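Side-chain contacts in carboxynorspermidine decarboxylase (Campylobacter jejuni subsp. jejuni 81116, PDB 3N29), which probably decarboxylates carboxynorspermidine to norspermidine, using pyridoxal-5'-phosphate bound in a beta/alpha-barrel: residues Glu206-Ala209 against Asp210-Glu213; Lys256-Ser259 against Asp260-Val264. All blocks are in the same frame, centred on the assembly; numbering follows the deposited sequence.

Interaction 1. Residues Glu206-Ala209 against Asp210-Glu213; sequences EESA and DALE
S208 is the N-cap of helix 209-223, and its side chain turns forward to meet the amide of A211 in the first turn. S208 OG accepts from A211 N at 2.9 Å, so a backbone donor at the helix start, which has no preceding carbonyl of the helix to bind, is satisfied by a hydroxyl. The first torsion of S208 (chi1 63°) places OG between the backbone N and the carbonyl carbon, facing A211 N. The carbonyl of the same residue starts the regular helical pattern: L212 N reaches S208 O at 3.2 Å, while A211 N makes only a weak second bond to it. One step on, E213 N binds A209 O at 2.9 Å and nearly straight, at 175°.

E207 steadies the cap from the preceding loop. Its chain bends back at chi2 (-60°), and E207 OE1 takes S208 N on the anti lone pair at 3.0 Å; a longer, weak bond runs from S208 OG to the same oxygen. The fold-back also lays E207 OE1 against the methyl of A211, 3.5 Å from A211 CB, and CB of E207 lies 3.8 Å from that methyl. A211 CB thus sits beside both E207 OE1 and S208 OG.

D210 OD1 and E213 OE1 both form salt bridges to K250 NZ of helix 248-262. The backbone of E207 is hydrogen-bonded to G238, which lines the pyridoxal-phosphate pocket, and to H240, and A211 and L212 touch L204. A209 packs on K250 and L212 on L251, setting the start of helix 209-223 against the neighbouring barrel helix 248-262.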
ATOM      1  N   GLU A 206     -16.349  -3.815 -11.726  1.00 16.94           N
ATOM      2  CA  GLU A 206     -17.232  -4.852 -11.135  1.00 16.28           C
ATOM      3  C   GLU A 206     -18.658  -4.730 -11.666  1.00 15.77           C
ATOM      4  O   GLU A 206     -19.621  -4.756 -10.907  1.00 14.68           O
ATOM      5  CB  GLU A 206     -17.244  -4.829  -9.595  1.00 18.44           C
ATOM      6  CG  GLU A 206     -15.843  -5.054  -8.980  1.00 20.82           C
ATOM      7  CD  GLU A 206     -15.896  -5.172  -7.495  1.00 26.76           C
ATOM      8  OE1 GLU A 206     -15.420  -6.207  -6.979  1.00 27.91           O
ATOM      9  OE2 GLU A 206     -16.490  -4.255  -6.847  1.00 28.80           O
ATOM     10  N   GLU A 207     -18.778  -4.601 -12.989  1.00 14.55           N
ATOM     11  CA  GLU A 207     -20.064  -4.321 -13.573  1.00 15.27           C
ATOM     12  C   GLU A 207     -20.595  -5.449 -14.472  1.00 14.19           C
ATOM     13  O   GLU A 207     -19.873  -6.403 -14.825  1.00 11.08           O
ATOM     14  CB  GLU A 207     -20.000  -2.967 -14.326  1.00 16.11           C
ATOM     15  CG  GLU A 207     -20.482  -1.729 -13.455  1.00 21.17           C
ATOM     16  CD  GLU A 207     -21.991  -1.849 -12.958  1.00 28.42           C
ATOM     17  OE1 GLU A 207     -22.762  -2.790 -13.381  1.00 27.86           O
ATOM     18  OE2 GLU A 207     -22.418  -1.001 -12.102  1.00 32.74           O
ATOM     19  N   SER A 208     -21.861  -5.243 -14.860  1.00 13.19           N
ATOM     20  CA  SER A 208     -22.700  -6.169 -15.605  1.00 12.38           C
ATOM     21  C   SER A 208     -22.632  -6.006 -17.120  1.00 12.40           C
ATOM     22  O   SER A 208     -22.108  -5.036 -17.636  1.00 13.05           O
ATOM     23  CB  SER A 208     -24.166  -5.856 -15.256  1.00 12.51           C
ATOM     24  OG  SER A 208     -24.445  -4.507 -15.699  1.00 10.16           O
ATOM     25  N   ALA A 209     -23.245  -6.965 -17.816  1.00 12.89           N
ATOM     26  CA  ALA A 209     -23.306  -6.936 -19.270  1.00 12.51           C
ATOM     27  C   ALA A 209     -24.211  -5.761 -19.709  1.00 12.79           C
ATOM     28  O   ALA A 209     -23.922  -5.089 -20.708  1.00 12.90           O
ATOM     29  CB  ALA A 209     -23.844  -8.304 -19.815  1.00 11.32           C
ATOM     30  N   ASP A 210     -25.285  -5.512 -18.945  1.00 13.03           N
ATOM     31  CA  ASP A 210     -26.138  -4.296 -19.143  1.00 12.01           C
ATOM     32  C   ASP A 210     -25.355  -3.002 -19.053  1.00 11.23           C
ATOM     33  O   ASP A 210     -25.637  -2.066 -19.809  1.00 10.88           O
ATOM     34  CB  ASP A 210     -27.355  -4.245 -18.162  1.00 12.72           C
ATOM     35  CG  ASP A 210     -28.365  -5.372 -18.371  1.00 14.62           C
ATOM     36  OD1 ASP A 210     -28.314  -6.106 -19.400  1.00 17.06           O
ATOM     37  OD2 ASP A 210     -29.243  -5.552 -17.483  1.00 15.69           O
ATOM     38  N   ALA A 211     -24.371  -2.885 -18.133  1.00  9.83           N
ATOM     39  CA  ALA A 211     -23.566  -1.679 -18.058  1.00 10.40           C
ATOM     40  C   ALA A 211     -22.629  -1.537 -19.274  1.00 10.85           C
ATOM     41  O   ALA A 211     -22.460  -0.471 -19.797  1.00 11.56           O
ATOM     42  CB  ALA A 211     -22.710  -1.622 -16.700  1.00  7.87           C
ATOM     43  N   LEU A 212     -22.018  -2.623 -19.732  1.00 12.16           N
ATOM     44  CA  LEU A 212     -21.233  -2.556 -21.009  1.00 12.05           C
ATOM     45  C   LEU A 212     -22.140  -2.122 -22.204  1.00 11.84           C
ATOM     46  O   LEU A 212     -21.732  -1.301 -23.010  1.00 11.96           O
ATOM     47  CB  LEU A 212     -20.523  -3.876 -21.311  1.00 11.77           C
ATOM     48  CG  LEU A 212     -19.924  -4.028 -22.712  1.00 12.81           C
ATOM     49  CD1 LEU A 212     -18.858  -2.920 -22.877  1.00 11.47           C
ATOM     50  CD2 LEU A 212     -19.390  -5.365 -22.949  1.00 13.33           C
ATOM     51  N   GLU A 213     -23.332  -2.718 -22.311  1.00 12.90           N
ATOM     52  CA  GLU A 213     -24.342  -2.249 -23.297  1.00 12.97           C
ATOM     53  C   GLU A 213     -24.551  -0.694 -23.258  1.00 13.60           C
ATOM     54  O   GLU A 213     -24.385  -0.033 -24.285  1.00 14.49           O
ATOM     55  CB  GLU A 213     -25.652  -3.016 -23.152  1.00 13.38           C
ATOM     56  CG  GLU A 213     -26.743  -2.495 -24.027  1.00 13.11           C
ATOM     57  CD  GLU A 213     -27.917  -3.391 -24.135  1.00 16.95           C
ATOM     58  OE1 GLU A 213     -28.606  -3.630 -23.112  1.00 17.85           O
ATOM     59  OE2 GLU A 213     -28.161  -3.845 -25.291  1.00 18.59           O
TER

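Interaction 2. Residues Lys256-Ser259 against Asp260-Val264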
ATOM      1  N   LYS A 256     -20.273 -10.041 -30.312  1.00 18.38           N
ATOM      2  CA  LYS A 256     -20.477 -10.583 -31.683  1.00 18.85           C
ATOM      3  C   LYS A 256     -21.111  -9.537 -32.665  1.00 19.73           C
ATOM      4  O   LYS A 256     -20.645  -9.337 -33.809  1.00 20.59           O
ATOM      5  CB  LYS A 256     -21.297 -11.870 -31.575  1.00 19.81           C
ATOM      6  CG  LYS A 256     -21.701 -12.439 -32.886  1.00 22.57           C
ATOM      7  CD  LYS A 256     -21.883 -13.986 -32.859  1.00 27.41           C
ATOM      8  CE  LYS A 256     -21.733 -14.509 -34.280  1.00 29.01           C
ATOM      9  NZ  LYS A 256     -21.776 -16.009 -34.366  1.00 35.50           N
ATOM     10  N   ASN A 257     -22.187  -8.888 -32.238  1.00 19.59           N
ATOM     11  CA  ASN A 257     -22.810  -7.801 -33.038  1.00 19.32           C
ATOM     12  C   ASN A 257     -21.836  -6.671 -33.370  1.00 19.08           C
ATOM     13  O   ASN A 257     -21.768  -6.166 -34.472  1.00 18.13           O
ATOM     14  CB  ASN A 257     -24.028  -7.281 -32.284  1.00 19.26           C
ATOM     15  CG  ASN A 257     -25.089  -8.337 -32.187  1.00 21.69           C
ATOM     16  OD1 ASN A 257     -25.090  -9.266 -32.983  1.00 22.19           O
ATOM     17  ND2 ASN A 257     -25.987  -8.216 -31.242  1.00 22.34           N
ATOM     18  N   PHE A 258     -21.023  -6.295 -32.402  1.00 17.33           N
ATOM     19  CA  PHE A 258     -20.194  -5.134 -32.590  1.00 17.02           C
ATOM     20  C   PHE A 258     -19.149  -5.483 -33.636  1.00 17.01           C
ATOM     21  O   PHE A 258     -18.872  -4.680 -34.561  1.00 18.20           O
ATOM     22  CB  PHE A 258     -19.555  -4.718 -31.256  1.00 15.29           C
ATOM     23  CG  PHE A 258     -18.832  -3.428 -31.320  1.00 14.24           C
ATOM     24  CD1 PHE A 258     -19.446  -2.251 -30.928  1.00 16.96           C
ATOM     25  CD2 PHE A 258     -17.538  -3.370 -31.776  1.00 18.73           C
ATOM     26  CE1 PHE A 258     -18.748  -1.047 -31.002  1.00 18.25           C
ATOM     27  CE2 PHE A 258     -16.850  -2.160 -31.841  1.00 14.08           C
ATOM     28  CZ  PHE A 258     -17.439  -1.036 -31.448  1.00 15.59           C
ATOM     29  N   SER A 259     -18.582  -6.671 -33.487  1.00 16.46           N
ATOM     30  CA  SER A 259     -17.573  -7.204 -34.364  1.00 17.97           C
ATOM     31  C   SER A 259     -18.053  -7.204 -35.825  1.00 19.26           C
ATOM     32  O   SER A 259     -17.333  -6.740 -36.739  1.00 20.58           O
ATOM     33  CB  SER A 259     -17.278  -8.664 -33.979  1.00 17.71           C
ATOM     34  OG  SER A 259     -16.220  -9.109 -34.788  1.00 18.62           O
ATOM     35  N   ASP A 260     -19.280  -7.669 -35.985  1.00 19.06           N
ATOM     36  CA  ASP A 260     -19.880  -7.859 -37.323  1.00 21.22           C
ATOM     37  C   ASP A 260     -20.207  -6.502 -37.945  1.00 20.95           C
ATOM     38  O   ASP A 260     -20.002  -6.286 -39.144  1.00 21.00           O
ATOM     39  CB  ASP A 260     -21.147  -8.691 -37.197  1.00 21.49           C
ATOM     40  CG  ASP A 260     -20.855 -10.144 -36.893  1.00 24.47           C
ATOM     41  OD1 ASP A 260     -19.668 -10.543 -37.002  1.00 29.24           O
ATOM     42  OD2 ASP A 260     -21.782 -10.888 -36.498  1.00 25.91           O
ATOM     43  N   LYS A 261     -20.719  -5.603 -37.117  1.00 20.51           N
ATOM     44  CA  LYS A 261     -21.215  -4.314 -37.585  1.00 21.05           C
ATOM     45  C   LYS A 261     -20.056  -3.544 -38.184  1.00 21.04           C
ATOM     46  O   LYS A 261     -20.168  -2.960 -39.270  1.00 19.75           O
ATOM     47  CB  LYS A 261     -21.839  -3.555 -36.413  1.00 21.56           C
ATOM     48  CG  LYS A 261     -22.436  -2.206 -36.778  1.00 24.90           C
ATOM     49  CD  LYS A 261     -23.046  -1.491 -35.583  1.00 26.51           C
ATOM     50  CE  LYS A 261     -23.542  -0.121 -36.017  1.00 28.42           C
ATOM     51  NZ  LYS A 261     -24.166   0.621 -34.899  1.00 28.19           N
ATOM     52  N   TYR A 262     -18.929  -3.519 -37.470  1.00 18.64           N
ATOM     53  CA  TYR A 262     -17.822  -2.658 -37.862  1.00 19.54           C
ATOM     54  C   TYR A 262     -16.689  -3.400 -38.546  1.00 19.53           C
ATOM     55  O   TYR A 262     -15.727  -2.768 -38.957  1.00 20.22           O
ATOM     56  CB  TYR A 262     -17.273  -1.883 -36.644  1.00 18.95           C
ATOM     57  CG  TYR A 262     -18.268  -0.889 -36.074  1.00 20.42           C
ATOM     58  CD1 TYR A 262     -18.581   0.286 -36.754  1.00 22.55           C
ATOM     59  CD2 TYR A 262     -18.902  -1.121 -34.863  1.00 20.20           C
ATOM     60  CE1 TYR A 262     -19.500   1.201 -36.232  1.00 22.54           C
ATOM     61  CE2 TYR A 262     -19.803  -0.209 -34.337  1.00 18.89           C
ATOM     62  CZ  TYR A 262     -20.103   0.933 -35.021  1.00 21.63           C
ATOM     63  OH  TYR A 262     -21.005   1.816 -34.486  1.00 23.05           O
ATOM     64  N   GLY A 263     -16.772  -4.733 -38.586  1.00 19.47           N
ATOM     65  CA  GLY A 263     -15.712  -5.573 -39.134  1.00 20.10           C
ATOM     66  C   GLY A 263     -14.406  -5.484 -38.397  1.00 20.48           C
ATOM     67  O   GLY A 263     -13.347  -5.265 -39.037  1.00 20.04           O
ATOM     68  N   VAL A 264     -14.488  -5.632 -37.047  1.00 19.42           N
ATOM     69  CA  VAL A 264     -13.377  -5.453 -36.160  1.00 18.03           C
ATOM     70  C   VAL A 264     -13.218  -6.689 -35.223  1.00 18.63           C
ATOM     71  O   VAL A 264     -14.159  -7.422 -34.939  1.00 19.45           O
ATOM     72  CB  VAL A 264     -13.496  -4.153 -35.277  1.00 18.80           C
ATOM     73  CG1 VAL A 264     -13.362  -2.906 -36.117  1.00 14.27           C
ATOM     74  CG2 VAL A 264     -14.791  -4.135 -34.449  1.00 16.33           C
TER
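F258 carries its ring with CG anti to the backbone N (chi1 -172°), and Y262, one turn later, has CG anti to its carbonyl carbon (chi1 -66°); these torsions bring the two rings together. The edge of Y262 points at the face of F258 in an edge-to-face pair, with centroids 4.8 Å apart and planes at 52°. CD2 of Y262 stands over the centre of the F258 ring, and its CE2 comes to 3.6 Å from F258 CE1. V264 adds CG2, 3.9 Å from F258 CE2.

The contact closes the C-terminal end of helix 248-262, the helix of a beta-alpha-beta unit of the barrel. Successive amides of D260, K261 and Y262 bind the carbonyls of K256, N257 and F258; then G263 leaves helical geometry with positive phi, and S259 O is shared. S259 O takes V264 N at 3.1 Å, in the carbonyl plane on a lone pair, and G263 N by a weak, bent bond. S259 OG in turn donates to V264 O at 2.7 Å, so this residue holds V264 at both its amide and its carbonyl.

E220 of helix 209-223 receives the hydroxyl of Y262 and a salt bridge from K261 NZ. F258 is buried against L216 and F219 of that helix and meets F235 edge-to-face.

In the fold
Both contacts are local, and they follow one another along the chain without nesting or crossing. Interaction 1 comes first, where the loop after strand 198-200 turns into helix 209-223. The chain then passes through strand 232-234 and enters helix 248-262, whose last turn interaction 2 closes before strand 265-268. Interaction 1 starts one barrel helix and interaction 2 ends the next. Their centres lie 18 Å apart and their nearest atoms about 8 Å, so they do not touch. Helices 209-223 and 248-262 lie against each other near both contacts, joining neighbouring alpha units of the barrel.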